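Local atomic coordinates of Exo-1,5-alpha-L-arabinofuranobiosidase (Gibberella zeae, PDB entry 2YDP), a protein that probably cleaves 1,5-linked alpha-L-arabinan from chain ends, releasing arabinofuranobiose units, as an exo-acting glycosyl hydrolase. Residues T324-T329 with M338-G343; V14-P19 with N352-S357; P147-T152 with N205-P210. The protein carries 1 engineered substitution. All coordinates share one frame; numbering follows the deposited sequence. Where two conformers were deposited one is given.

Contact 1 (T324-T329 with M338-G343); sequences TRSLLT and MIMGAG
Arg325 reaches across its neighbouring strand to lie against Ile339 and the carbonyl of Met340. Its CB stands 4.0 Å from Met340 O, and CG, swung away from the backbone N (chi1 -169°), comes within 3.3 Å of that same Met340 O. The next atom, CD, rests 3.5 Å from Ile339 CG2. A bend at chi3 (68°) then turns the guanidinium so that Ile339 CG2 sits over one face, 3.4 Å above the plane and toward the rim. With this methyl against a face, the N-H groups point elsewhere: NE bonds to Ser293 OG, NH1 to Pro320 O and NH2 to Ser298 O, three bonds that should fix the group's rotation. Leu327 lies beside Ile339 on the same face of the sheet, CD2 meeting Ile339 CG1 at 3.6 Å. The other face carries Ser326, Leu328, Met338 and Met340. There Leu328 CB touches Met338 CB, and Ser326 OG passes 3.8 Å from Met340 CB on its way to a hydrogen bond with Ala31 O. Ser326 with Met340 and Leu328 with Met338 each exchange two backbone hydrogen bonds, the shortest being Ser326 N to Met340 O at 2.7 Å, and Leu327 with Ile339 is the non-hydrogen-bonded pair between them. This is a buried antiparallel beta hairpin, strands 326-330 and 336-341, within one four-stranded blade of a six-bladed beta-propeller.

Contact 2 (V14-P19 with N352-S357); sequences VEIFDP and NTVSAS. With CA (calcium ion), chain F.
Val14 to Phe17 pair with Val354 to Ala356 in the closure of a beta-propeller, where N-terminal strand 11-17 becomes the outer edge of the blade whose other three strands come from the C-terminal part of the chain. The pairing is antiparallel and interrupted by a classic beta bulge. Val14 and Ala356 exchange two backbone hydrogen bonds and Glu15 faces Ser355 as a non-hydrogen-bonded pair, but then Ile16 and Phe17 both stand opposite Val354. Val354 O accepts from Ile16 N at 2.8 Å and from Phe17 N at 3.1 Å, both donors approaching from the same face of its carbonyl plane, while Val354 N returns a nearly straight bond (175°) to Phe17 O. The extra residue turns Ile16 toward the partner strand: its CB meets Val354 CG1, and CD1 reaches Ala356 CB at 4.0 Å. Val354 CG2 packs on Phe17 CB and lies at the edge of the phenyl ring, whose plane is only about 20° from that of Trp45, which it meets. On the opposite face of the sheet Glu15, bent at chi2 (-76°), crosses the Thr353 side chain and brings OE1 to its hydroxyl, and Thr353 OG1 donates to the syn lone pair of OE1 at 2.7 Å. The methyl CG2 of Thr353 instead touches Asp18 OD1. Beyond the bulge the strand runs into a calcium site: the calcium ion is bound by Asp18 OD1 at 2.5 Å and by the carbonyl Pro19 O at 2.3 Å, with three waters completing the ligands seen here. One of these waters spans the two segments, coordinating the calcium and donating a 2.7 Å hydrogen bond to Asn352 O.

Contact 3 (P147-T152 with N205-P210); sequences PNPGLT and NYYARP. With EDG (1,4-dideoxy-1,4-imino-L-arabinitol), chain D.
Pro147 and Arg209 meet at the sugar pocket, and this is the close-packed end of the contact. Pro147 CB lies 3.3 Å from Arg209 NH2, and Pro147 O stands over one face of the guanidinium, 3.4 Å above its plane and toward the rim, where it is poorly placed to receive an N-H. The Arg209 chain leaves its strand straight, then bends at chi3 (63°) and turns at chi4, which together bring NH2 to the bound iminosugar. The iminosugar's O3' lies near the guanidinium plane, at its edge, 2.9 Å from Arg209 NH2, and Pro147 CB borders the same O3' at 3.5 Å. Hydrogen bonds from NH1 to Ser180 OG and from NH2 to Gln173 OE1 hold the arginine in place; Gln173, itself a pocket residue, also grips Asn148 O. Toward the surface the fit slackens. Exposed Pro149 offers its ring to two tyrosines, CB to Tyr206 CE2 at 3.9 Å and CG to the edge of the Tyr207 ring at Tyr207 CE1, 4.2 Å away. The tyrosines brace each other, Tyr206 CD2 standing over the centre of the Tyr207 ring. Tyr206 OH approaches Gly150 N at 3.3 Å and is hydrogen-bonded to Asn176 O. Both segments are turns here, type II from Asn148 to Leu151 and type I from Asn205 to Ala208, the latter begun by an Asx turn in which Asn205 OD1 accepts from Tyr207 N. A positively charged guanidinium, pre-positioned by neutral partners beside O3', would probably attract and polarise that hydroxyl, while Glu156 and Gln181 also hydrogen-bond the inhibitor.

Contacts 1 and 2 share one four-stranded antiparallel blade, with strands ordered 11-17, 354-360, 336-341, 326-330; their centres are 11 Å apart. They join directly where strand 336-341 pairs with 354-360, through probable hydrogen bonds Ile339 N to Ser357 O and Gly341 O to Ser355 N. Contact 2 ties the two ends of the chain together, so both other contacts fall within the sequence it spans, contact 3 coming before contact 1. Contact 3 lies across the propeller, its centre about 27 Å from that of contact 1 and 32 Å from that of contact 2, where loops border the sugar pocket. Contact 3 alone touches the iminosugar; the Asn352 side chain lies about 9 Å from bound arabinofuranose.

Contact 1 (T324-T329 with M338-G343)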
loop_
_atom_site.group_PDB
_atom_site.type_symbol
_atom_site.label_atom_id
_atom_site.label_comp_id
_atom_site.label_asym_id
_atom_site.label_seq_id
_atom_site.Cartn_x
_atom_site.Cartn_y
_atom_site.Cartn_z
ATOM N N THR A 324 -1.187 -6.520 4.427
ATOM C CA THR A 324 -1.317 -5.365 3.523
ATOM C C THR A 324 -2.012 -5.768 2.228
ATOM O O THR A 324 -1.660 -5.354 1.120
ATOM C CB THR A 324 0.056 -4.636 3.297
ATOM O OG1 THR A 324 -0.175 -3.369 2.700
ATOM C CG2 THR A 324 0.969 -5.472 2.381
ATOM N N ARG A 325 -3.049 -6.576 2.374
ATOM C CA ARG A 325 -3.867 -6.930 1.228
ATOM C C ARG A 325 -4.338 -5.636 0.551
ATOM O O ARG A 325 -4.717 -4.674 1.213
ATOM C CB ARG A 325 -5.038 -7.781 1.707
ATOM C CG ARG A 325 -5.782 -8.406 0.562
ATOM C CD ARG A 325 -6.952 -9.208 1.111
ATOM N NE ARG A 325 -7.969 -8.347 1.701
ATOM C CZ ARG A 325 -9.196 -8.752 2.013
ATOM N NH1 ARG A 325 -9.569 -9.996 1.751
ATOM N NH2 ARG A 325 -10.049 -7.911 2.590
ATOM N N SER A 326 -4.206 -5.567 -0.767
ATOM C CA SER A 326 -4.472 -4.305 -1.440
ATOM C C SER A 326 -5.730 -4.309 -2.301
ATOM O O SER A 326 -6.316 -5.356 -2.587
ATOM C CB SER A 326 -3.243 -3.884 -2.269
ATOM O OG SER A 326 -2.894 -4.925 -3.150
ATOM N N LEU A 327 -6.116 -3.117 -2.747
ATOM C CA LEU A 327 -7.362 -2.909 -3.473
ATOM C C LEU A 327 -7.121 -2.080 -4.719
ATOM O O LEU A 327 -6.251 -1.202 -4.751
ATOM C CB LEU A 327 -8.363 -2.172 -2.580
ATOM C CG LEU A 327 -8.763 -2.795 -1.243
ATOM C CD1 LEU A 327 -9.574 -1.814 -0.409
ATOM C CD2 LEU A 327 -9.577 -4.091 -1.504
ATOM N N LEU A 328 -7.933 -2.333 -5.725
ATOM C CA LEU A 328 -7.898 -1.565 -6.962
ATOM C C LEU A 328 -9.296 -1.369 -7.516
ATOM O O LEU A 328 -10.102 -2.305 -7.580
ATOM C CB LEU A 328 -6.924 -2.188 -7.993
ATOM C CG LEU A 328 -6.905 -1.588 -9.404
ATOM C CD1 LEU A 328 -5.563 -1.806 -10.053
ATOM C CD2 LEU A 328 -8.010 -2.185 -10.284
ATOM N N THR A 329 -9.563 -0.132 -7.921
ATOM C CA THR A 329 -10.816 0.250 -8.565
ATOM C C THR A 329 -10.644 0.420 -10.102
ATOM O O THR A 329 -9.603 0.842 -10.548
ATOM C CB THR A 329 -11.313 1.551 -7.885
ATOM O OG1 THR A 329 -12.694 1.763 -8.181
ATOM C CG2 THR A 329 -10.511 2.742 -8.364
ATOM N N MET A 338 -10.876 -4.982 -7.503
ATOM C CA MET A 338 -9.882 -6.021 -7.309
ATOM C C MET A 338 -9.334 -6.010 -5.889
ATOM O O MET A 338 -9.111 -4.942 -5.319
ATOM C CB MET A 338 -8.735 -5.891 -8.297
ATOM C CG MET A 338 -7.627 -6.935 -8.099
ATOM S SD MET A 338 -6.357 -6.739 -9.375
ATOM C CE MET A 338 -7.038 -7.793 -10.579
ATOM N N ILE A 339 -9.133 -7.204 -5.342
ATOM C CA ILE A 339 -8.515 -7.399 -4.052
ATOM C C ILE A 339 -7.337 -8.353 -4.251
ATOM O O ILE A 339 -7.532 -9.479 -4.683
ATOM C CB ILE A 339 -9.469 -8.012 -3.025
ATOM C CG1 ILE A 339 -10.742 -7.173 -2.850
ATOM C CG2 ILE A 339 -8.797 -8.088 -1.674
ATOM C CD1 ILE A 339 -11.966 -7.887 -3.266
ATOM N N MET A 340 -6.126 -7.883 -3.942
ATOM C CA MET A 340 -4.910 -8.643 -4.196
ATOM C C MET A 340 -4.128 -8.857 -2.925
ATOM O O MET A 340 -3.948 -7.918 -2.116
ATOM C CB MET A 340 -4.014 -7.896 -5.197
ATOM C CG MET A 340 -2.831 -8.686 -5.694
ATOM S SD MET A 340 -1.870 -7.499 -6.622
ATOM C CE MET A 340 -0.548 -8.547 -7.285
ATOM N N GLY A 341 -3.595 -10.073 -2.776
ATOM C CA GLY A 341 -2.855 -10.406 -1.561
ATOM C C GLY A 341 -1.675 -11.342 -1.855
ATOM O O GLY A 341 -1.680 -12.081 -2.848
ATOM N N ALA A 342 -0.669 -11.316 -0.990
ATOM C CA ALA A 342 0.469 -12.238 -1.152
ATOM C C ALA A 342 0.733 -12.963 0.170
ATOM O O ALA A 342 1.873 -13.210 0.571
ATOM C CB ALA A 342 1.705 -11.490 -1.677
ATOM N N GLY A 343 -0.342 -13.317 0.862
ATOM C CA GLY A 343 -0.181 -14.119 2.062
ATOM C C GLY A 343 0.190 -13.403 3.350
ATOM O O GLY A 343 0.063 -12.177 3.472
#

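Contact 2 (V14-P19 with N352-S357)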
loop_
_atom_site.group_PDB
_atom_site.type_symbol
_atom_site.label_atom_id
_atom_site.label_comp_id
_atom_site.label_asym_id
_atom_site.label_seq_id
_atom_site.Cartn_x
_atom_site.Cartn_y
_atom_site.Cartn_z
ATOM N N VAL A 14 -7.724 -16.054 -8.467
ATOM C CA VAL A 14 -6.761 -16.405 -9.512
ATOM C C VAL A 14 -5.357 -16.434 -8.878
ATOM O O VAL A 14 -4.998 -15.555 -8.079
ATOM C CB VAL A 14 -6.796 -15.432 -10.733
ATOM C CG1 VAL A 14 -6.216 -14.098 -10.367
ATOM C CG2 VAL A 14 -5.989 -15.987 -11.888
ATOM N N GLU A 15 -4.569 -17.440 -9.237
ATOM C CA GLU A 15 -3.243 -17.584 -8.679
ATOM C C GLU A 15 -2.287 -16.918 -9.655
ATOM O O GLU A 15 -2.184 -17.332 -10.814
ATOM C CB GLU A 15 -2.921 -19.065 -8.389
ATOM C CG GLU A 15 -3.947 -19.744 -7.362
ATOM C CD GLU A 15 -3.713 -19.328 -5.871
ATOM O OE1 GLU A 15 -2.546 -19.089 -5.504
ATOM O OE2 GLU A 15 -4.680 -19.271 -5.043
ATOM N N ILE A 16 -1.658 -15.837 -9.196
ATOM C CA ILE A 16 -0.759 -15.044 -10.000
ATOM C C ILE A 16 0.653 -15.656 -9.892
ATOM O O ILE A 16 1.324 -15.836 -10.910
ATOM C CB ILE A 16 -0.786 -13.568 -9.521
ATOM C CG1 ILE A 16 -2.178 -12.958 -9.762
ATOM C CG2 ILE A 16 0.326 -12.711 -10.173
ATOM C CD1 ILE A 16 -2.387 -11.588 -9.159
ATOM N N PHE A 17 1.082 -16.030 -8.681
ATOM C CA PHE A 17 2.439 -16.571 -8.526
ATOM C C PHE A 17 2.590 -17.444 -7.296
ATOM O O PHE A 17 2.330 -17.004 -6.195
ATOM C CB PHE A 17 3.491 -15.446 -8.510
ATOM C CG PHE A 17 4.896 -15.928 -8.247
ATOM C CD1 PHE A 17 5.562 -16.726 -9.186
ATOM C CD2 PHE A 17 5.561 -15.563 -7.079
ATOM C CE1 PHE A 17 6.846 -17.179 -8.941
ATOM C CE2 PHE A 17 6.860 -15.999 -6.815
ATOM C CZ PHE A 17 7.509 -16.813 -7.753
ATOM N N ASP A 18 3.022 -18.686 -7.507
ATOM C CA ASP A 18 3.210 -19.651 -6.429
ATOM C C ASP A 18 4.732 -19.818 -6.317
ATOM O O ASP A 18 5.367 -20.344 -7.241
ATOM C CB ASP A 18 2.490 -20.976 -6.784
ATOM C CG ASP A 18 2.556 -22.026 -5.656
ATOM O OD1 ASP A 18 3.247 -21.760 -4.657
ATOM O OD2 ASP A 18 1.903 -23.104 -5.755
ATOM N N PRO A 19 5.349 -19.311 -5.224
ATOM C CA PRO A 19 6.812 -19.324 -5.186
ATOM C C PRO A 19 7.403 -20.724 -5.015
ATOM O O PRO A 19 6.741 -21.620 -4.473
ATOM C CB PRO A 19 7.132 -18.475 -3.947
ATOM C CG PRO A 19 5.963 -18.703 -3.058
ATOM C CD PRO A 19 4.795 -18.664 -4.015
ATOM N N ASN A 352 2.379 -19.172 1.317
ATOM C CA ASN A 352 1.991 -17.909 0.685
ATOM C C ASN A 352 2.066 -18.028 -0.830
ATOM O O ASN A 352 3.018 -18.585 -1.395
ATOM C CB ASN A 352 2.867 -16.713 1.116
ATOM C CG ASN A 352 2.590 -16.224 2.520
ATOM O OD1 ASN A 352 1.733 -16.743 3.216
ATOM N ND2 ASN A 352 3.326 -15.181 2.947
ATOM N N THR A 353 1.062 -17.481 -1.494
ATOM C CA THR A 353 1.117 -17.298 -2.937
ATOM C C THR A 353 0.554 -15.913 -3.209
ATOM O O THR A 353 -0.070 -15.315 -2.309
ATOM C CB THR A 353 0.275 -18.335 -3.721
ATOM O OG1 THR A 353 -1.118 -18.130 -3.439
ATOM C CG2 THR A 353 0.659 -19.753 -3.352
ATOM N N VAL A 354 0.792 -15.410 -4.435
ATOM C CA VAL A 354 0.240 -14.140 -4.868
ATOM C C VAL A 354 -1.039 -14.463 -5.609
ATOM O O VAL A 354 -1.034 -15.305 -6.524
ATOM C CB VAL A 354 1.187 -13.325 -5.807
ATOM C CG1 VAL A 354 0.585 -11.941 -6.093
ATOM C CG2 VAL A 354 2.613 -13.182 -5.183
ATOM N N SER A 355 -2.129 -13.805 -5.209
ATOM C CA SER A 355 -3.436 -14.087 -5.766
ATOM C C SER A 355 -4.312 -12.845 -5.753
ATOM O O SER A 355 -3.978 -11.828 -5.127
ATOM C CB SER A 355 -4.103 -15.257 -5.025
ATOM O OG SER A 355 -4.687 -14.889 -3.765
ATOM N N ALA A 356 -5.422 -12.932 -6.470
ATOM C CA ALA A 356 -6.392 -11.836 -6.552
ATOM C C ALA A 356 -7.783 -12.287 -6.926
ATOM O O ALA A 356 -7.965 -13.317 -7.562
ATOM C CB ALA A 356 -5.922 -10.774 -7.587
ATOM N N SER A 357 -8.759 -11.458 -6.560
ATOM C CA SER A 357 -10.141 -11.650 -6.967
ATOM C C SER A 357 -10.679 -10.312 -7.453
ATOM O O SER A 357 -10.236 -9.246 -7.001
ATOM C CB SER A 357 -10.986 -12.121 -5.783
ATOM O OG SER A 357 -10.539 -13.382 -5.325
HETATM CA CA CA F . 5.096 -22.688 -3.292
HETATM O O HOH W 1 3.740 -21.209 -1.419
HETATM O O HOH W 2 4.635 -24.731 -4.460
HETATM O O HOH W 3 6.697 -22.396 -1.590
#

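Contact 3 (P147-T152 with N205-P210)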
loop_
_atom_site.group_PDB
_atom_site.type_symbol
_atom_site.label_atom_id
_atom_site.label_comp_id
_atom_site.label_asym_id
_atom_site.label_seq_id
_atom_site.Cartn_x
_atom_site.Cartn_y
_atom_site.Cartn_z
ATOM N N PRO A 147 11.378 -3.736 12.818
ATOM C CA PRO A 147 10.409 -2.814 13.381
ATOM C C PRO A 147 10.450 -2.778 14.912
ATOM O O PRO A 147 9.459 -3.101 15.551
ATOM C CB PRO A 147 9.071 -3.375 12.883
ATOM C CG PRO A 147 9.329 -4.889 12.837
ATOM C CD PRO A 147 10.765 -4.995 12.351
ATOM N N ASN A 148 11.588 -2.373 15.475
ATOM C CA ASN A 148 11.787 -2.322 16.922
ATOM C C ASN A 148 12.055 -0.889 17.376
ATOM O O ASN A 148 12.667 -0.138 16.631
ATOM C CB ASN A 148 12.983 -3.178 17.300
ATOM C CG ASN A 148 12.797 -4.618 16.924
ATOM O OD1 ASN A 148 11.684 -5.056 16.636
ATOM N ND2 ASN A 148 13.878 -5.363 16.907
ATOM N N PRO A 149 11.599 -0.506 18.590
ATOM C CA PRO A 149 11.900 0.861 19.069
ATOM C C PRO A 149 13.398 1.113 19.188
ATOM O O PRO A 149 14.132 0.209 19.565
ATOM C CB PRO A 149 11.238 0.925 20.455
ATOM C CG PRO A 149 10.835 -0.490 20.800
ATOM C CD PRO A 149 10.724 -1.249 19.517
ATOM N N GLY A 150 13.843 2.326 18.850
ATOM C CA GLY A 150 15.260 2.700 18.996
ATOM C C GLY A 150 16.042 2.575 17.705
ATOM O O GLY A 150 17.061 3.247 17.520
ATOM N N LEU A 151 15.585 1.693 16.808
ATOM C CA LEU A 151 16.224 1.518 15.492
ATOM C C LEU A 151 15.665 2.638 14.636
ATOM O O LEU A 151 14.628 3.205 14.980
ATOM C CB LEU A 151 15.859 0.159 14.877
ATOM C CG LEU A 151 16.319 -1.096 15.648
ATOM C CD1 LEU A 151 16.079 -2.386 14.873
ATOM C CD2 LEU A 151 17.806 -0.958 16.042
ATOM N N THR A 152 16.326 2.946 13.530
ATOM C CA THR A 152 15.962 4.131 12.760
ATOM C C THR A 152 15.538 3.859 11.286
ATOM O O THR A 152 15.808 4.693 10.409
ATOM C CB THR A 152 17.139 5.157 12.781
ATOM O OG1 THR A 152 18.280 4.570 12.152
ATOM C CG2 THR A 152 17.491 5.561 14.183
ATOM N N ASN A 205 2.892 9.261 23.179
ATOM C CA ASN A 205 3.457 8.072 23.847
ATOM C C ASN A 205 4.600 7.500 23.028
ATOM O O ASN A 205 4.415 7.188 21.848
ATOM C CB ASN A 205 2.386 6.989 24.103
ATOM C CG ASN A 205 2.937 5.772 24.868
ATOM O OD1 ASN A 205 3.977 5.214 24.516
ATOM N ND2 ASN A 205 2.245 5.376 25.933
ATOM N N TYR A 206 5.776 7.362 23.643
ATOM C CA TYR A 206 6.968 6.894 22.907
ATOM C C TYR A 206 6.783 5.575 22.133
ATOM O O TYR A 206 7.274 5.454 20.994
ATOM C CB TYR A 206 8.267 6.848 23.772
ATOM C CG TYR A 206 9.433 6.267 23.001
ATOM C CD1 TYR A 206 10.202 7.078 22.157
ATOM C CD2 TYR A 206 9.708 4.899 23.036
ATOM C CE1 TYR A 206 11.215 6.565 21.406
ATOM C CE2 TYR A 206 10.732 4.371 22.283
ATOM C CZ TYR A 206 11.476 5.215 21.478
ATOM O OH TYR A 206 12.483 4.711 20.721
ATOM N N TYR A 207 6.094 4.611 22.751
ATOM C CA TYR A 207 5.978 3.264 22.191
ATOM C C TYR A 207 4.874 3.146 21.142
ATOM O O TYR A 207 4.707 2.086 20.552
ATOM C CB TYR A 207 5.813 2.200 23.297
ATOM C CG TYR A 207 7.062 2.092 24.114
ATOM C CD1 TYR A 207 8.208 1.501 23.572
ATOM C CD2 TYR A 207 7.143 2.670 25.399
ATOM C CE1 TYR A 207 9.383 1.430 24.288
ATOM C CE2 TYR A 207 8.340 2.605 26.141
ATOM C CZ TYR A 207 9.447 1.980 25.573
ATOM O OH TYR A 207 10.639 1.891 26.263
ATOM N N ALA A 208 4.166 4.231 20.871
ATOM C CA ALA A 208 3.185 4.219 19.776
ATOM C C ALA A 208 3.890 4.111 18.436
ATOM O O ALA A 208 4.972 4.712 18.214
ATOM C CB ALA A 208 2.268 5.479 19.799
ATOM N N ARG A 209 3.278 3.346 17.542
ATOM C CA ARG A 209 3.842 3.107 16.220
ATOM C C ARG A 209 2.789 3.185 15.108
ATOM O O ARG A 209 2.429 2.162 14.529
ATOM C CB ARG A 209 4.534 1.733 16.204
ATOM C CG ARG A 209 5.749 1.629 17.117
ATOM C CD ARG A 209 6.278 0.180 17.114
ATOM N NE ARG A 209 6.749 -0.250 15.792
ATOM C CZ ARG A 209 7.903 0.120 15.243
ATOM N NH1 ARG A 209 8.702 0.976 15.885
ATOM N NH2 ARG A 209 8.246 -0.344 14.027
ATOM N N PRO A 210 2.248 4.389 14.838
ATOM C CA PRO A 210 1.406 4.552 13.668
ATOM C C PRO A 210 2.202 4.118 12.444
ATOM O O PRO A 210 3.407 4.431 12.349
ATOM C CB PRO A 210 1.164 6.059 13.621
ATOM C CG PRO A 210 2.311 6.661 14.387
ATOM C CD PRO A 210 2.514 5.673 15.508
HETATM O "O2'" EDG D . 4.670 0.373 9.883
HETATM C "C2'" EDG D . 5.169 -0.745 10.636
HETATM C "C1'" EDG D . 4.348 -1.998 10.304
HETATM N "N4'" EDG D . 5.257 -2.836 9.555
HETATM C "C3'" EDG D . 6.599 -1.067 10.218
HETATM O "O3'" EDG D . 7.525 -0.650 11.229
HETATM C "C4'" EDG D . 6.622 -2.574 10.004
HETATM C "C5'" EDG D . 7.691 -3.001 8.997
HETATM O "O5'" EDG D . 7.917 -4.404 9.134
#